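Local coordinates for P22 protein (Trypanosoma brucei, PDB 3JV1) that acts as an accessory factor in the RNA editing of cytochrome oxidase subunit II transcripts, probably as a trimer of the Mam33 family, at residues 13-18 with 172-177; 34-39 with 159-164; 47-50 with 55-58; 85-90 with 139-144. All blocks are in the same frame, centred on the assembly; numbering follows the deposited sequence.

Contact 1: 13-18 with 172-177; sequences RELEDE and EWLSSI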
loop_
_atom_site.group_PDB
_atom_site.type_symbol
_atom_site.label_atom_id
_atom_site.label_comp_id
_atom_site.label_asym_id
_atom_site.label_seq_id
_atom_site.Cartn_x
_atom_site.Cartn_y
_atom_site.Cartn_z
ATOM N N ARG A 13 20.621 29.378 5.442
ATOM C CA ARG A 13 21.096 29.376 6.820
ATOM C C ARG A 13 21.243 27.945 7.348
ATOM O O ARG A 13 22.238 27.604 7.980
ATOM C CB ARG A 13 20.125 30.165 7.700
ATOM C CG ARG A 13 20.345 30.013 9.200
ATOM C CD ARG A 13 19.386 30.906 9.971
ATOM N NE ARG A 13 19.298 30.540 11.379
ATOM C CZ ARG A 13 18.511 31.146 12.261
ATOM N NH1 ARG A 13 17.738 32.154 11.883
ATOM N NH2 ARG A 13 18.493 30.739 13.520
ATOM N N GLU A 14 20.249 27.108 7.084
ATOM C CA GLU A 14 20.296 25.732 7.547
ATOM C C GLU A 14 21.433 24.983 6.871
ATOM O O GLU A 14 22.165 24.252 7.527
ATOM C CB GLU A 14 18.954 25.043 7.291
ATOM C CG GLU A 14 18.888 23.566 7.680
ATOM C CD GLU A 14 19.293 23.283 9.123
ATOM O OE1 GLU A 14 19.432 24.237 9.922
ATOM O OE2 GLU A 14 19.465 22.089 9.454
ATOM N N LEU A 15 21.601 25.186 5.568
ATOM C CA LEU A 15 22.667 24.518 4.825
ATOM C C LEU A 15 24.023 24.885 5.426
ATOM O O LEU A 15 24.885 24.024 5.615
ATOM C CB LEU A 15 22.645 24.934 3.347
ATOM C CG LEU A 15 22.967 23.877 2.278
ATOM C CD1 LEU A 15 23.422 24.583 1.007
ATOM C CD2 LEU A 15 24.054 22.922 2.759
ATOM N N GLU A 16 24.209 26.168 5.723
ATOM C CA GLU A 16 25.462 26.628 6.306
ATOM C C GLU A 16 25.653 26.070 7.705
ATOM O O GLU A 16 26.745 25.627 8.045
ATOM C CB GLU A 16 25.512 28.158 6.348
ATOM C CG GLU A 16 25.479 28.808 4.976
ATOM C CD GLU A 16 25.576 30.323 5.035
ATOM O OE1 GLU A 16 24.739 30.959 5.719
ATOM O OE2 GLU A 16 26.492 30.882 4.394
ATOM N N ASP A 17 24.599 26.087 8.519
ATOM C CA ASP A 17 24.702 25.564 9.882
ATOM C C ASP A 17 24.961 24.058 9.884
ATOM O O ASP A 17 25.864 23.579 10.558
ATOM C CB ASP A 17 23.426 25.856 10.683
ATOM C CG ASP A 17 23.217 27.336 10.932
ATOM O OD1 ASP A 17 24.128 28.129 10.614
ATOM O OD2 ASP A 17 22.139 27.704 11.447
ATOM N N GLU A 18 24.158 23.322 9.127
ATOM C CA GLU A 18 24.292 21.871 9.027
ATOM C C GLU A 18 25.742 21.440 8.781
ATOM O O GLU A 18 26.272 20.586 9.491
ATOM C CB GLU A 18 23.393 21.353 7.903
ATOM C CG GLU A 18 23.549 19.877 7.579
ATOM C CD GLU A 18 23.172 18.946 8.723
ATOM O OE1 GLU A 18 22.605 19.409 9.737
ATOM O OE2 GLU A 18 23.438 17.730 8.594
ATOM N N GLU A 172 21.336 18.234 -0.157
ATOM C CA GLU A 172 20.942 18.467 -1.537
ATOM C C GLU A 172 19.499 18.987 -1.523
ATOM O O GLU A 172 19.111 19.812 -2.351
ATOM C CB GLU A 172 21.063 17.160 -2.322
ATOM C CG GLU A 172 21.034 17.308 -3.829
ATOM C CD GLU A 172 19.633 17.301 -4.383
ATOM O OE1 GLU A 172 18.797 16.555 -3.828
ATOM O OE2 GLU A 172 19.376 18.023 -5.374
ATOM N N TRP A 173 18.725 18.505 -0.554
ATOM C CA TRP A 173 17.333 18.911 -0.360
ATOM C C TRP A 173 17.304 20.417 -0.064
ATOM O O TRP A 173 16.600 21.174 -0.722
ATOM C CB TRP A 173 16.749 18.119 0.813
ATOM C CG TRP A 173 15.329 18.443 1.197
ATOM C CD1 TRP A 173 14.192 17.958 0.626
ATOM C CD2 TRP A 173 14.911 19.251 2.304
ATOM N NE1 TRP A 173 13.090 18.399 1.315
ATOM C CE2 TRP A 173 13.504 19.197 2.350
ATOM C CE3 TRP A 173 15.593 20.015 3.262
ATOM C CZ2 TRP A 173 12.757 19.878 3.322
ATOM C CZ3 TRP A 173 14.853 20.693 4.229
ATOM C CH2 TRP A 173 13.447 20.618 4.250
ATOM N N LEU A 174 18.092 20.847 0.914
ATOM C CA LEU A 174 18.167 22.265 1.286
ATOM C C LEU A 174 18.565 23.140 0.100
ATOM O O LEU A 174 17.938 24.162 -0.173
ATOM C CB LEU A 174 19.189 22.469 2.407
ATOM C CG LEU A 174 18.873 21.877 3.782
ATOM C CD1 LEU A 174 20.104 21.944 4.681
ATOM C CD2 LEU A 174 17.713 22.641 4.398
ATOM N N SER A 175 19.616 22.722 -0.597
ATOM C CA SER A 175 20.132 23.451 -1.749
ATOM C C SER A 175 19.147 23.556 -2.906
ATOM O O SER A 175 18.993 24.623 -3.503
ATOM C CB SER A 175 21.408 22.791 -2.253
ATOM O OG SER A 175 21.877 23.449 -3.416
ATOM N N SER A 176 18.486 22.455 -3.237
ATOM C CA SER A 176 17.540 22.492 -4.343
ATOM C C SER A 176 16.307 23.336 -4.011
ATOM O O SER A 176 15.758 24.002 -4.893
ATOM C CB SER A 176 17.145 21.065 -4.776
ATOM O OG SER A 176 16.682 20.289 -3.691
ATOM N N ILE A 177 15.871 23.329 -2.752
ATOM C CA ILE A 177 14.711 24.137 -2.387
ATOM C C ILE A 177 15.102 25.608 -2.422
ATOM O O ILE A 177 14.319 26.455 -2.835
ATOM C CB ILE A 177 14.155 23.771 -0.986
ATOM C CG1 ILE A 177 13.540 22.371 -1.021
ATOM C CG2 ILE A 177 13.078 24.773 -0.568
ATOM C CD1 ILE A 177 13.121 21.852 0.334
#

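Contact 2: 34-39 with 159-164; sequences WTIDRK and DQFSLW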
loop_
_atom_site.group_PDB
_atom_site.type_symbol
_atom_site.label_atom_id
_atom_site.label_comp_id
_atom_site.label_asym_id
_atom_site.label_seq_id
_atom_site.Cartn_x
_atom_site.Cartn_y
_atom_site.Cartn_z
ATOM N N TRP A 34 30.625 -6.335 -4.323
ATOM C CA TRP A 34 29.329 -5.680 -4.463
ATOM C C TRP A 34 29.370 -4.428 -5.309
ATOM O O TRP A 34 30.312 -3.648 -5.239
ATOM C CB TRP A 34 28.760 -5.293 -3.098
ATOM C CG TRP A 34 28.341 -6.447 -2.256
ATOM C CD1 TRP A 34 29.084 -7.083 -1.306
ATOM C CD2 TRP A 34 27.056 -7.074 -2.250
ATOM N NE1 TRP A 34 28.335 -8.064 -0.699
ATOM C CE2 TRP A 34 27.085 -8.079 -1.260
ATOM C CE3 TRP A 34 25.878 -6.884 -2.985
ATOM C CZ2 TRP A 34 25.980 -8.893 -0.982
ATOM C CZ3 TRP A 34 24.774 -7.697 -2.708
ATOM C CH2 TRP A 34 24.838 -8.687 -1.713
ATOM N N THR A 35 28.334 -4.254 -6.117
ATOM C CA THR A 35 28.196 -3.073 -6.947
ATOM C C THR A 35 27.042 -2.342 -6.277
ATOM O O THR A 35 26.215 -2.976 -5.622
ATOM C CB THR A 35 27.800 -3.428 -8.386
ATOM O OG1 THR A 35 27.731 -2.229 -9.163
ATOM C CG2 THR A 35 26.439 -4.102 -8.416
ATOM N N ILE A 36 26.985 -1.024 -6.403
ATOM C CA ILE A 36 25.892 -0.299 -5.783
ATOM C C ILE A 36 25.218 0.672 -6.733
ATOM O O ILE A 36 25.865 1.406 -7.475
ATOM C CB ILE A 36 26.342 0.434 -4.507
ATOM C CG1 ILE A 36 25.122 1.044 -3.819
ATOM C CG2 ILE A 36 27.365 1.495 -4.839
ATOM C CD1 ILE A 36 25.289 1.216 -2.325
ATOM N N ASP A 37 23.895 0.642 -6.707
ATOM C CA ASP A 37 23.077 1.482 -7.554
ATOM C C ASP A 37 22.396 2.503 -6.656
ATOM O O ASP A 37 21.309 2.259 -6.132
ATOM C CB ASP A 37 22.063 0.592 -8.284
ATOM C CG ASP A 37 21.013 1.377 -9.030
ATOM O OD1 ASP A 37 21.373 2.315 -9.770
ATOM O OD2 ASP A 37 19.818 1.036 -8.881
ATOM N N ARG A 38 23.069 3.637 -6.463
ATOM C CA ARG A 38 22.562 4.723 -5.625
ATOM C C ARG A 38 22.774 6.073 -6.299
ATOM O O ARG A 38 23.874 6.395 -6.750
ATOM C CB ARG A 38 23.259 4.712 -4.257
ATOM C CG ARG A 38 22.801 5.805 -3.279
ATOM C CD ARG A 38 23.629 7.074 -3.413
ATOM N NE ARG A 38 23.127 8.152 -2.564
ATOM C CZ ARG A 38 23.668 9.368 -2.496
ATOM N NH1 ARG A 38 24.737 9.667 -3.227
ATOM N NH2 ARG A 38 23.136 10.289 -1.701
ATOM N N LYS A 39 21.704 6.853 -6.378
ATOM C CA LYS A 39 21.758 8.181 -6.979
ATOM C C LYS A 39 21.272 9.208 -5.968
ATOM O O LYS A 39 20.394 8.922 -5.160
ATOM C CB LYS A 39 20.876 8.250 -8.230
ATOM C CG LYS A 39 21.415 7.478 -9.423
ATOM C CD LYS A 39 20.573 6.253 -9.734
ATOM C CE LYS A 39 19.165 6.647 -10.145
ATOM N NZ LYS A 39 18.391 5.471 -10.634
ATOM N N ASP A 159 23.612 0.238 7.127
ATOM C CA ASP A 159 23.252 1.302 8.069
ATOM C C ASP A 159 24.167 2.490 7.842
ATOM O O ASP A 159 23.712 3.627 7.708
ATOM C CB ASP A 159 23.402 0.848 9.525
ATOM C CG ASP A 159 22.281 -0.063 9.979
ATOM O OD1 ASP A 159 21.112 0.205 9.626
ATOM O OD2 ASP A 159 22.568 -1.038 10.710
ATOM N N GLN A 160 25.466 2.218 7.817
ATOM C CA GLN A 160 26.457 3.263 7.598
ATOM C C GLN A 160 26.239 3.999 6.278
ATOM O O GLN A 160 26.257 5.232 6.241
ATOM C CB GLN A 160 27.866 2.670 7.635
ATOM C CG GLN A 160 28.468 2.580 9.027
ATOM C CD GLN A 160 29.807 1.854 9.042
ATOM O OE1 GLN A 160 30.666 2.086 8.190
ATOM N NE2 GLN A 160 29.991 0.977 10.023
ATOM N N PHE A 161 26.031 3.257 5.192
ATOM C CA PHE A 161 25.815 3.907 3.906
ATOM C C PHE A 161 24.522 4.729 3.902
ATOM O O PHE A 161 24.477 5.820 3.352
ATOM C CB PHE A 161 25.766 2.884 2.767
ATOM C CG PHE A 161 25.949 3.500 1.414
ATOM C CD1 PHE A 161 27.219 3.844 0.964
ATOM C CD2 PHE A 161 24.854 3.804 0.618
ATOM C CE1 PHE A 161 27.397 4.482 -0.260
ATOM C CE2 PHE A 161 25.017 4.445 -0.608
ATOM C CZ PHE A 161 26.292 4.785 -1.047
ATOM N N SER A 162 23.472 4.193 4.513
ATOM C CA SER A 162 22.190 4.888 4.574
ATOM C C SER A 162 22.295 6.211 5.318
ATOM O O SER A 162 21.695 7.196 4.910
ATOM C CB SER A 162 21.131 4.007 5.244
ATOM O OG SER A 162 20.726 2.948 4.391
ATOM N N LEU A 163 23.047 6.228 6.414
ATOM C CA LEU A 163 23.214 7.449 7.189
ATOM C C LEU A 163 23.954 8.493 6.377
ATOM O O LEU A 163 23.575 9.666 6.347
ATOM C CB LEU A 163 23.997 7.178 8.471
ATOM C CG LEU A 163 23.266 6.466 9.604
ATOM C CD1 LEU A 163 24.239 6.254 10.745
ATOM C CD2 LEU A 163 22.061 7.286 10.060
ATOM N N TRP A 164 25.014 8.059 5.712
ATOM C CA TRP A 164 25.801 8.965 4.900
ATOM C C TRP A 164 24.997 9.537 3.736
ATOM O O TRP A 164 25.063 10.735 3.468
ATOM C CB TRP A 164 27.040 8.247 4.378
ATOM C CG TRP A 164 27.790 9.041 3.376
ATOM C CD1 TRP A 164 28.728 9.997 3.619
ATOM C CD2 TRP A 164 27.623 8.987 1.960
ATOM N NE1 TRP A 164 29.157 10.548 2.438
ATOM C CE2 TRP A 164 28.495 9.945 1.402
ATOM C CE3 TRP A 164 26.817 8.222 1.106
ATOM C CZ2 TRP A 164 28.587 10.161 0.022
ATOM C CZ3 TRP A 164 26.908 8.435 -0.264
ATOM C CH2 TRP A 164 27.788 9.398 -0.792
#

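Contact 3: 47-50 with 55-58; sequences MRKS and EIIL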
loop_
_atom_site.group_PDB
_atom_site.type_symbol
_atom_site.label_atom_id
_atom_site.label_comp_id
_atom_site.label_asym_id
_atom_site.label_seq_id
_atom_site.Cartn_x
_atom_site.Cartn_y
_atom_site.Cartn_z
ATOM N N MET A 47 21.831 -3.087 -4.353
ATOM C CA MET A 47 23.200 -3.588 -4.408
ATOM C C MET A 47 23.168 -4.935 -5.122
ATOM O O MET A 47 22.206 -5.681 -4.986
ATOM C CB MET A 47 23.760 -3.767 -3.003
ATOM C CG MET A 47 23.875 -2.481 -2.197
ATOM S SD MET A 47 24.542 -2.761 -0.540
ATOM C CE MET A 47 26.205 -3.288 -0.951
ATOM N N ARG A 48 24.217 -5.244 -5.881
ATOM C CA ARG A 48 24.282 -6.500 -6.609
ATOM C C ARG A 48 25.692 -7.087 -6.616
ATOM O O ARG A 48 26.682 -6.362 -6.552
ATOM C CB ARG A 48 23.840 -6.294 -8.061
ATOM C CG ARG A 48 22.525 -5.559 -8.234
ATOM C CD ARG A 48 22.117 -5.532 -9.695
ATOM N NE ARG A 48 20.815 -4.902 -9.913
ATOM C CZ ARG A 48 20.574 -3.600 -9.780
ATOM N NH1 ARG A 48 21.542 -2.771 -9.418
ATOM N NH2 ARG A 48 19.365 -3.120 -10.041
ATOM N N LYS A 49 25.773 -8.407 -6.692
ATOM C CA LYS A 49 27.053 -9.101 -6.760
ATOM C C LYS A 49 26.784 -10.468 -7.349
ATOM O O LYS A 49 25.684 -10.999 -7.209
ATOM C CB LYS A 49 27.680 -9.271 -5.373
ATOM C CG LYS A 49 26.863 -10.135 -4.427
ATOM C CD LYS A 49 27.692 -10.631 -3.243
ATOM C CE LYS A 49 28.671 -11.716 -3.676
ATOM N NZ LYS A 49 29.376 -12.340 -2.525
ATOM N N SER A 50 27.773 -11.035 -8.026
ATOM C CA SER A 50 27.596 -12.362 -8.591
ATOM C C SER A 50 28.159 -13.376 -7.604
ATOM O O SER A 50 29.004 -13.055 -6.770
ATOM C CB SER A 50 28.298 -12.487 -9.954
ATOM O OG SER A 50 29.665 -12.128 -9.885
ATOM N N GLU A 55 23.121 -14.500 -9.105
ATOM C CA GLU A 55 23.295 -13.075 -8.898
ATOM C C GLU A 55 22.575 -12.810 -7.589
ATOM O O GLU A 55 21.505 -13.362 -7.348
ATOM C CB GLU A 55 22.662 -12.249 -10.014
ATOM C CG GLU A 55 22.897 -10.750 -9.807
ATOM C CD GLU A 55 22.271 -9.906 -10.882
ATOM O OE1 GLU A 55 21.074 -10.104 -11.163
ATOM O OE2 GLU A 55 22.971 -9.039 -11.443
ATOM N N ILE A 56 23.183 -12.005 -6.728
ATOM C CA ILE A 56 22.585 -11.684 -5.443
ATOM C C ILE A 56 22.189 -10.215 -5.529
ATOM O O ILE A 56 23.022 -9.366 -5.843
ATOM C CB ILE A 56 23.597 -11.872 -4.291
ATOM C CG1 ILE A 56 24.388 -13.178 -4.478
ATOM C CG2 ILE A 56 22.862 -11.845 -2.953
ATOM C CD1 ILE A 56 23.556 -14.437 -4.534
ATOM N N ILE A 57 20.922 -9.922 -5.260
ATOM C CA ILE A 57 20.432 -8.554 -5.345
ATOM C C ILE A 57 19.840 -8.081 -4.027
ATOM O O ILE A 57 19.021 -8.775 -3.414
ATOM C CB ILE A 57 19.361 -8.433 -6.435
ATOM C CG1 ILE A 57 19.955 -8.849 -7.780
ATOM C CG2 ILE A 57 18.826 -7.013 -6.488
ATOM C CD1 ILE A 57 18.957 -8.880 -8.913
ATOM N N LEU A 58 20.282 -6.902 -3.597
ATOM C CA LEU A 58 19.822 -6.281 -2.363
ATOM C C LEU A 58 19.034 -5.035 -2.734
ATOM O O LEU A 58 19.590 -4.115 -3.325
ATOM C CB LEU A 58 21.015 -5.870 -1.497
ATOM C CG LEU A 58 21.635 -6.815 -0.470
ATOM C CD1 LEU A 58 20.936 -6.636 0.866
ATOM C CD2 LEU A 58 21.571 -8.255 -0.960
#

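Contact 4: 85-90 with 139-144; sequences LVFGMS and DSFTSY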
loop_
_atom_site.group_PDB
_atom_site.type_symbol
_atom_site.label_atom_id
_atom_site.label_comp_id
_atom_site.label_asym_id
_atom_site.label_seq_id
_atom_site.Cartn_x
_atom_site.Cartn_y
_atom_site.Cartn_z
ATOM N N LEU A 85 15.143 -17.076 -4.988
ATOM C CA LEU A 85 14.858 -17.323 -3.585
ATOM C C LEU A 85 14.835 -15.880 -3.087
ATOM O O LEU A 85 15.828 -15.162 -3.232
ATOM C CB LEU A 85 16.014 -18.074 -2.922
ATOM C CG LEU A 85 15.708 -19.294 -2.050
ATOM C CD1 LEU A 85 17.001 -19.780 -1.408
ATOM C CD2 LEU A 85 14.677 -18.956 -0.995
ATOM N N VAL A 86 13.710 -15.451 -2.525
ATOM C CA VAL A 86 13.574 -14.083 -2.050
ATOM C C VAL A 86 13.403 -13.977 -0.538
ATOM O O VAL A 86 12.414 -14.445 0.018
ATOM C CB VAL A 86 12.380 -13.392 -2.750
ATOM C CG1 VAL A 86 12.332 -11.916 -2.375
ATOM C CG2 VAL A 86 12.512 -13.547 -4.266
ATOM N N PHE A 87 14.378 -13.352 0.115
ATOM C CA PHE A 87 14.372 -13.167 1.562
ATOM C C PHE A 87 13.863 -11.781 1.947
ATOM O O PHE A 87 14.448 -10.765 1.554
ATOM C CB PHE A 87 15.787 -13.334 2.120
ATOM C CG PHE A 87 16.352 -14.722 1.961
ATOM C CD1 PHE A 87 16.212 -15.667 2.978
ATOM C CD2 PHE A 87 17.016 -15.083 0.794
ATOM C CE1 PHE A 87 16.730 -16.950 2.828
ATOM C CE2 PHE A 87 17.540 -16.369 0.632
ATOM C CZ PHE A 87 17.397 -17.305 1.653
ATOM N N GLY A 88 12.770 -11.747 2.704
ATOM C CA GLY A 88 12.222 -10.486 3.165
ATOM C C GLY A 88 12.946 -10.247 4.469
ATOM O O GLY A 88 12.800 -11.033 5.408
ATOM N N MET A 89 13.738 -9.183 4.540
ATOM C CA MET A 89 14.502 -8.932 5.747
ATOM C C MET A 89 14.510 -7.501 6.240
ATOM O O MET A 89 13.998 -6.588 5.596
ATOM C CB MET A 89 15.947 -9.376 5.535
ATOM C CG MET A 89 16.086 -10.796 5.025
ATOM S SD MET A 89 17.693 -11.448 5.398
ATOM C CE MET A 89 18.653 -10.721 4.116
ATOM N N SER A 90 15.103 -7.324 7.409
ATOM C CA SER A 90 15.236 -6.011 8.000
ATOM C C SER A 90 16.542 -5.970 8.785
ATOM O O SER A 90 17.012 -6.994 9.284
ATOM C CB SER A 90 14.032 -5.696 8.892
ATOM O OG SER A 90 13.761 -6.754 9.783
ATOM N N ASP A 139 18.551 -21.990 10.701
ATOM C CA ASP A 139 19.996 -21.800 10.741
ATOM C C ASP A 139 20.620 -22.099 9.386
ATOM O O ASP A 139 21.597 -21.471 9.000
ATOM C CB ASP A 139 20.655 -22.690 11.800
ATOM C CG ASP A 139 20.272 -22.306 13.218
ATOM O OD1 ASP A 139 19.721 -21.205 13.425
ATOM O OD2 ASP A 139 20.537 -23.114 14.129
ATOM N N SER A 140 20.062 -23.067 8.671
ATOM C CA SER A 140 20.587 -23.402 7.361
ATOM C C SER A 140 20.370 -22.223 6.411
ATOM O O SER A 140 21.227 -21.931 5.580
ATOM C CB SER A 140 19.911 -24.660 6.831
ATOM O OG SER A 140 20.301 -25.787 7.602
ATOM N N PHE A 141 19.225 -21.548 6.535
ATOM C CA PHE A 141 18.943 -20.380 5.701
ATOM C C PHE A 141 19.947 -19.274 6.002
ATOM O O PHE A 141 20.498 -18.665 5.082
ATOM C CB PHE A 141 17.527 -19.846 5.949
ATOM C CG PHE A 141 16.466 -20.512 5.118
ATOM C CD1 PHE A 141 16.593 -20.588 3.736
ATOM C CD2 PHE A 141 15.324 -21.036 5.712
ATOM C CE1 PHE A 141 15.596 -21.175 2.945
ATOM C CE2 PHE A 141 14.317 -21.627 4.935
ATOM C CZ PHE A 141 14.457 -21.695 3.545
ATOM N N THR A 142 20.191 -19.016 7.288
ATOM C CA THR A 142 21.144 -17.974 7.688
ATOM C C THR A 142 22.568 -18.292 7.191
ATOM O O THR A 142 23.273 -17.401 6.714
ATOM C CB THR A 142 21.134 -17.751 9.234
ATOM O OG1 THR A 142 22.118 -16.768 9.591
ATOM C CG2 THR A 142 21.453 -19.019 9.959
ATOM N N SER A 143 22.979 -19.555 7.280
ATOM C CA SER A 143 24.300 -19.975 6.801
ATOM C C SER A 143 24.408 -19.821 5.278
ATOM O O SER A 143 25.459 -19.474 4.754
ATOM C CB SER A 143 24.555 -21.437 7.170
ATOM O OG SER A 143 24.476 -21.612 8.568
ATOM N N TYR A 144 23.318 -20.113 4.577
ATOM C CA TYR A 144 23.253 -19.982 3.124
ATOM C C TYR A 144 23.485 -18.505 2.739
ATOM O O TYR A 144 24.231 -18.195 1.809
ATOM C CB TYR A 144 21.874 -20.452 2.647
ATOM C CG TYR A 144 21.605 -20.308 1.169
ATOM C CD1 TYR A 144 22.007 -21.290 0.265
ATOM C CD2 TYR A 144 20.892 -19.212 0.680
ATOM C CE1 TYR A 144 21.697 -21.190 -1.089
ATOM C CE2 TYR A 144 20.579 -19.101 -0.666
ATOM C CZ TYR A 144 20.979 -20.087 -1.544
ATOM O OH TYR A 144 20.650 -19.974 -2.875
#

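Contact 1: 13-18 with 172-177
L174 reaches across from helix 152-181 and sets its two methyl groups against E14 and L15 of helix 2-18, and nearly everything that passes between 13-18 and 172-177 is apolar. CD1 of L174 lies 3.6 Å from CA of L15 and equally close to CG of E14, so one methyl group rests on backbone and side chain at once. CD2 of L174 meets the same CG of E14, also at 3.6 Å. The L15 and L174 side chains run antiparallel alongside each other, bringing CG of L15 to 4.0 Å from CB of L174. L15 ends on S175, where CD1 of L15 approaches CB of the serine to 4.2 Å.

No hydrogen bond crosses between the segments. E14 takes part through its aliphatic part: CG is anti to the backbone N (chi1 178°), and a bend at chi2 follows before the carboxylate, whose OE2 forms a salt bridge with R21 and accepts a hydrogen bond from Y170.

The helices run nearly antiparallel, their local axes 153° apart and 9.4 Å from each other at closest approach. They form the terminal helix pair of the Mam33 fold, and beside it the NE1-H of W173 donates a hydrogen bond to the carbonyl O of V101 of the second subunit. The chemistry implies an apolar contact with the E14 carboxylate at its margin, its negative charge probably stabilised by R21 and Y170.

Contact 2: 34-39 with 159-164
F161 sends CG anti to its backbone N (chi1 -163°), which swings the ring out from the helix to meet CD1 of I36, arriving from the sheet. R38 turns at chi2 (-90°), and this bend carries its chain past F161 toward W164. This is the place where edge strand 35-37 of the antiparallel sheet in the Mam33 fold, with the residue after it, faces the long C-terminal helix 152-181.

Within the two segments, three groups surround the F161 ring. CD1 of I36 sits over one face in a CH-pi contact, 3.9 Å from the F161 ring centroid. Against the opposite face lies the indole of W164, one helical turn further on, whose CE3 lies over the outer part of that face. At the edge, in the ring plane, CG of R38 touches CE2 of F161 at 3.7 Å. Methyl, indole and methylene thus hold the phenyl ring from both faces and one edge, while from outside these segments the rings of F157 and F45 also meet it, that of F45 edge-to-face.

The polar end of R38 is shared between an aromatic ring and a charge. The side chains of R38 and W164 meet roughly perpendicular, and the guanidinium plane is tilted 54° from the indole. NH2 of R38 makes a salt bridge to D169 on the same helix, which probably helps fix the rotation of the group. CZ3 of W164 lies over one guanidinium face, 3.9 Å from NH1 of R38.

Contact 3: 47-50 with 55-58
K49 leaves its strand beside I56, and the two side chains project together from the sheet. From CB, chi1 of 63° puts CG of K49 between its backbone N and carbonyl carbon, where it touches CB of I56 at 3.7 Å and nears CG1. CD packs on the indole of W34, the chain bends at chi3, and NZ at the tip donates a hydrogen bond to the carbonyl of R148.

The backbones of 47-50 and 55-58 form the antiparallel hairpin of strands 46-51 and 54-63. Hydrogen-bonded pairs M47-L58 and K49-I56 alternate with non-hydrogen-bonded pairs R48-I57 and S50-E55. The bond from N of I56 to O of K49 is 2.7 Å long and nearly straight at 173°, whereas the return bond, N of K49 to O of I56, is 3.0 Å and more bent. CA of R48 adds a C-H...O contact to O of I56 at 3.2 Å.

On the same face as K49 and I56, CB of M47 and CB of L58 pack 3.8 Å apart. On the opposite face CG of R48 runs alongside CG1 of I57 and CD nears E55, but the charged groups do not pair, NE of R48 being 4.9 Å from OE2 of E55.

Contact 4: 85-90 with 139-144
F87 presents its ring edge to F141: CD1 of F141 lies near the plane of the F87 ring, 3.8 Å from CE1 of F87. The two planes are steeply inclined, at 81°, with centroids 5.8 Å apart, yet CE1 approaches the F141 ring obliquely, so the pair is neither a stack nor a regular edge-to-face contact. Y144 meets the same phenyl from another direction, its CD2 lying 4.1 Å from CZ of F87, oblique to both rings. One aromatic side chain of the strand therefore touches two from the helix.

L85 comes from the same side of strand 83-92 as F87. Approaching Y144 from the opposite direction, it brings CD1 to 3.7 Å from CE2 of Y144 and lies nearly as close to the phenol OH. CG of Y144 is anti to the backbone N (chi1 177°), which extends the ring toward the strand, whereas F141 leaves the helix pointing neither at the strand nor away, and its ring then comes in to meet F87.

No hydrogen bond links the segments, and all four touching residues are buried. V101 of the neighbouring strand packs on L85, F87 and F141, while L7 of the third subunit packs on F141 and F180 of that subunit on L85. R148 makes a cation-pi contact with Y144. The local axes of strand and helix run at 100° to each other, an almost perpendicular packing of helix 135-146 on the antiparallel sheet of the Mam33 fold, at a subunit interface.

Contacts 1 and 2 lie along the same helix, 152-181, with centres about 21 Å apart: contact 1 pairs its C-terminal part with helix 2-18, and contact 2 sets an earlier part against the sheet. Contact 3 adjoins contact 2, their centres about 13 Å apart, because strands 35-37 and 46-51 are sheet neighbours; N of T35 lies 2.7 Å from O of R48, a probable hydrogen bond, and W34 packs on L58. Contact 4 uses the same sheet further across, about 14 Å from contact 3 between centres. Contacts 1 and 4, with centres about 40 Å apart, lie on opposite sides of the chain's centre, yet each borders another subunit.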